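Local coordinates for F-actin-capping protein subunit alpha (Dictyostelium discoideum, PDB 4AKR), which caps the fast-growing barbed ends of actin filaments without needing calcium, blocking subunit exchange there but not severing the filament, at residues V57-S62 against Q86-D91. Sequence-based numbering, arbitrary orientation.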
ATOM      1  N   VAL A  57     -17.169   6.753   6.275  1.00 11.11           N
ATOM      2  CA  VAL A  57     -16.956   6.585   7.702  1.00 11.47           C
ATOM      3  C   VAL A  57     -18.313   6.430   8.413  1.00 12.57           C
ATOM      4  O   VAL A  57     -19.346   6.855   7.905  1.00 10.51           O
ATOM      5  CB  VAL A  57     -16.197   7.805   8.295  1.00 12.48           C
ATOM      6  CG1 VAL A  57     -14.802   7.915   7.664  1.00  6.23           C
ATOM      7  CG2 VAL A  57     -17.001   9.094   8.057  1.00  8.24           C
ATOM      8  N   SER A  58     -18.301   5.801   9.580  1.00 14.57           N
ATOM      9  CA  SER A  58     -19.519   5.591  10.354  1.00 16.30           C
ATOM     10  C   SER A  58     -19.542   6.537  11.547  1.00 17.29           C
ATOM     11  O   SER A  58     -18.499   6.997  12.015  1.00 17.16           O
ATOM     12  CB  SER A  58     -19.597   4.149  10.846  1.00 15.26           C
ATOM     13  OG  SER A  58     -18.581   3.898  11.796  1.00 17.97           O
ATOM     14  N   VAL A  59     -20.744   6.830  12.031  1.00 18.94           N
ATOM     15  CA  VAL A  59     -20.922   7.729  13.164  1.00 17.89           C
ATOM     16  C   VAL A  59     -21.950   7.135  14.111  1.00 19.50           C
ATOM     17  O   VAL A  59     -22.709   6.239  13.740  1.00 18.28           O
ATOM     18  CB  VAL A  59     -21.431   9.118  12.705  1.00 16.51           C
ATOM     19  CG1 VAL A  59     -20.385   9.808  11.849  1.00 15.50           C
ATOM     20  CG2 VAL A  59     -22.724   8.963  11.912  1.00 16.31           C
ATOM     21  N   GLN A  60     -21.967   7.630  15.342  1.00 21.64           N
ATOM     22  CA  GLN A  60     -22.934   7.158  16.325  1.00 21.41           C
ATOM     23  C   GLN A  60     -23.901   8.290  16.576  1.00 20.45           C
ATOM     24  O   GLN A  60     -23.474   9.415  16.827  1.00 20.02           O
ATOM     25  CB  GLN A  60     -22.261   6.787  17.650  1.00 21.33           C
ATOM     26  CG  GLN A  60     -21.388   5.553  17.616  1.00 23.73           C
ATOM     27  CD  GLN A  60     -22.141   4.303  17.196  1.00 25.60           C
ATOM     28  OE1 GLN A  60     -23.309   4.121  17.537  1.00 26.39           O
ATOM     29  NE2 GLN A  60     -21.463   3.421  16.469  1.00 25.42           N
ATOM     30  N   THR A  61     -25.195   7.999  16.471  1.00 19.75           N
ATOM     31  CA  THR A  61     -26.226   8.995  16.736  1.00 20.25           C
ATOM     32  C   THR A  61     -27.045   8.451  17.900  1.00 20.91           C
ATOM     33  O   THR A  61     -26.835   7.321  18.336  1.00 19.32           O
ATOM     34  CB  THR A  61     -27.181   9.204  15.543  1.00 20.46           C
ATOM     35  OG1 THR A  61     -27.998   8.038  15.377  1.00 19.17           O
ATOM     36  CG2 THR A  61     -26.402   9.481  14.270  1.00 19.10           C
ATOM     37  N   SER A  62     -27.977   9.254  18.394  1.00 20.99           N
ATOM     38  CA  SER A  62     -28.821   8.840  19.508  1.00 23.01           C
ATOM     39  C   SER A  62     -29.668   7.615  19.161  1.00 21.95           C
ATOM     40  O   SER A  62     -30.109   6.887  20.051  1.00 22.13           O
ATOM     41  CB  SER A  62     -29.739   9.994  19.931  1.00 22.75           C
ATOM     42  OG  SER A  62     -28.983  11.132  20.330  1.00 23.94           O
ATOM     43  N   GLN A  86     -33.865  10.751   9.780  1.00 19.37           N
ATOM     44  CA  GLN A  86     -33.185  11.898  10.355  1.00 19.08           C
ATOM     45  C   GLN A  86     -32.115  12.497   9.456  1.00 19.61           C
ATOM     46  O   GLN A  86     -31.684  11.896   8.472  1.00 18.92           O
ATOM     47  CB  GLN A  86     -32.568  11.528  11.712  1.00 18.64           C
ATOM     48  CG  GLN A  86     -31.491  10.456  11.666  1.00 20.78           C
ATOM     49  CD  GLN A  86     -30.952  10.116  13.052  1.00 23.73           C
ATOM     50  OE1 GLN A  86     -30.109   9.232  13.208  1.00 24.16           O
ATOM     51  NE2 GLN A  86     -31.438  10.820  14.063  1.00 23.38           N
ATOM     52  N   VAL A  87     -31.704  13.705   9.811  1.00 21.21           N
ATOM     53  CA  VAL A  87     -30.679  14.435   9.086  1.00 21.00           C
ATOM     54  C   VAL A  87     -29.564  14.660  10.084  1.00 22.37           C
ATOM     55  O   VAL A  87     -29.779  15.228  11.166  1.00 21.28           O
ATOM     56  CB  VAL A  87     -31.191  15.793   8.588  1.00 18.87           C
ATOM     57  CG1 VAL A  87     -30.030  16.621   8.071  1.00 20.87           C
ATOM     58  CG2 VAL A  87     -32.212  15.580   7.487  1.00 19.97           C
ATOM     59  N   ILE A  88     -28.376  14.196   9.721  1.00 21.89           N
ATOM     60  CA  ILE A  88     -27.217  14.317  10.591  1.00 20.67           C
ATOM     61  C   ILE A  88     -26.292  15.435  10.139  1.00 20.54           C
ATOM     62  O   ILE A  88     -25.886  15.483   8.974  1.00 20.13           O
ATOM     63  CB  ILE A  88     -26.429  12.997  10.604  1.00 19.48           C
ATOM     64  CG1 ILE A  88     -27.340  11.865  11.074  1.00 18.62           C
ATOM     65  CG2 ILE A  88     -25.223  13.117  11.502  1.00 19.13           C
ATOM     66  CD1 ILE A  88     -26.737  10.479  10.909  1.00 19.89           C
ATOM     67  N   THR A  89     -25.990  16.348  11.057  1.00 19.82           N
ATOM     68  CA  THR A  89     -25.070  17.441  10.776  1.00 20.05           C
ATOM     69  C   THR A  89     -23.722  16.901  11.248  1.00 19.48           C
ATOM     70  O   THR A  89     -23.620  16.343  12.351  1.00 18.77           O
ATOM     71  CB  THR A  89     -25.452  18.724  11.552  1.00 21.40           C
ATOM     72  OG1 THR A  89     -26.791  19.099  11.203  1.00 22.45           O
ATOM     73  CG2 THR A  89     -24.510  19.880  11.188  1.00 20.35           C
ATOM     74  N   TYR A  90     -22.698  17.074  10.415  1.00 17.92           N
ATOM     75  CA  TYR A  90     -21.364  16.541  10.692  1.00 19.63           C
ATOM     76  C   TYR A  90     -20.210  17.532  10.499  1.00 19.38           C
ATOM     77  O   TYR A  90     -20.190  18.290   9.535  1.00 20.33           O
ATOM     78  CB  TYR A  90     -21.147  15.332   9.772  1.00 18.44           C
ATOM     79  CG  TYR A  90     -19.889  14.531   9.997  1.00 18.68           C
ATOM     80  CD1 TYR A  90     -19.758  13.704  11.113  1.00 18.96           C
ATOM     81  CD2 TYR A  90     -18.873  14.517   9.045  1.00 17.67           C
ATOM     82  CE1 TYR A  90     -18.659  12.873  11.268  1.00 18.95           C
ATOM     83  CE2 TYR A  90     -17.769  13.689   9.188  1.00 19.65           C
ATOM     84  CZ  TYR A  90     -17.671  12.867  10.300  1.00 19.53           C
ATOM     85  OH  TYR A  90     -16.600  12.020  10.435  1.00 21.05           O
ATOM     86  N   ASP A  91     -19.250  17.517  11.414  1.00 19.97           N
ATOM     87  CA  ASP A  91     -18.092  18.395  11.288  1.00 21.57           C
ATOM     88  C   ASP A  91     -16.968  17.577  10.679  1.00 21.78           C
ATOM     89  O   ASP A  91     -16.350  16.768  11.370  1.00 20.77           O
ATOM     90  CB  ASP A  91     -17.629  18.908  12.646  1.00 24.72           C
ATOM     91  CG  ASP A  91     -16.531  19.954  12.522  1.00 29.35           C
ATOM     92  OD1 ASP A  91     -15.521  19.682  11.831  1.00 30.27           O
ATOM     93  OD2 ASP A  91     -16.679  21.049  13.108  1.00 30.85           O
TER
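V59 and T61 meet Y90 and I88 in a face-to-face packing of two beta layers: strand 58-61, half of a two-stranded hairpin with 64-67, lies over strand 86-91, an inner strand of a four-stranded antiparallel sheet. The strand axes pass 9.8 Å apart at 116°. V57, V59 and T61 face the sheet while S58 and Q60 face away from it, and Q86, I88 and Y90 answer from the other side.

At one end Y90 reaches toward V57 and V59. A chi1 of -173° carries the ring away from the backbone N and across the gap, and CG1 of V59 settles obliquely against CE1 of Y90 at 3.6 Å. Farther along the ring, CG2 of V57 lies 3.8 Å from the OH of Y90, the two side chains crossing almost perpendicularly. In the middle, CD1 of I88 touches the methyl CG2 of T61 at 3.5 Å; CG2 of V59 is a looser neighbour of that same CD1, 4.4 Å off. The T61 torsion (chi1 70°) sets CG2 anti to the carbonyl carbon, facing I88, and leaves the hydroxyl hydrogen-bonded within the hairpin turn, to G64 O and K63 N. The side chain of Q86 approaches T61 from the opposite direction. A66 of strand 64-67 also touches I88, and V97 of strand 96-102 touches V59.

Between these two segments, then, hairpin and sheet meet chiefly through methyl and ring surfaces, most of them buried, with the hydrogen bond from S62 N to E100 OE1 adding a polar link to strand 96-102.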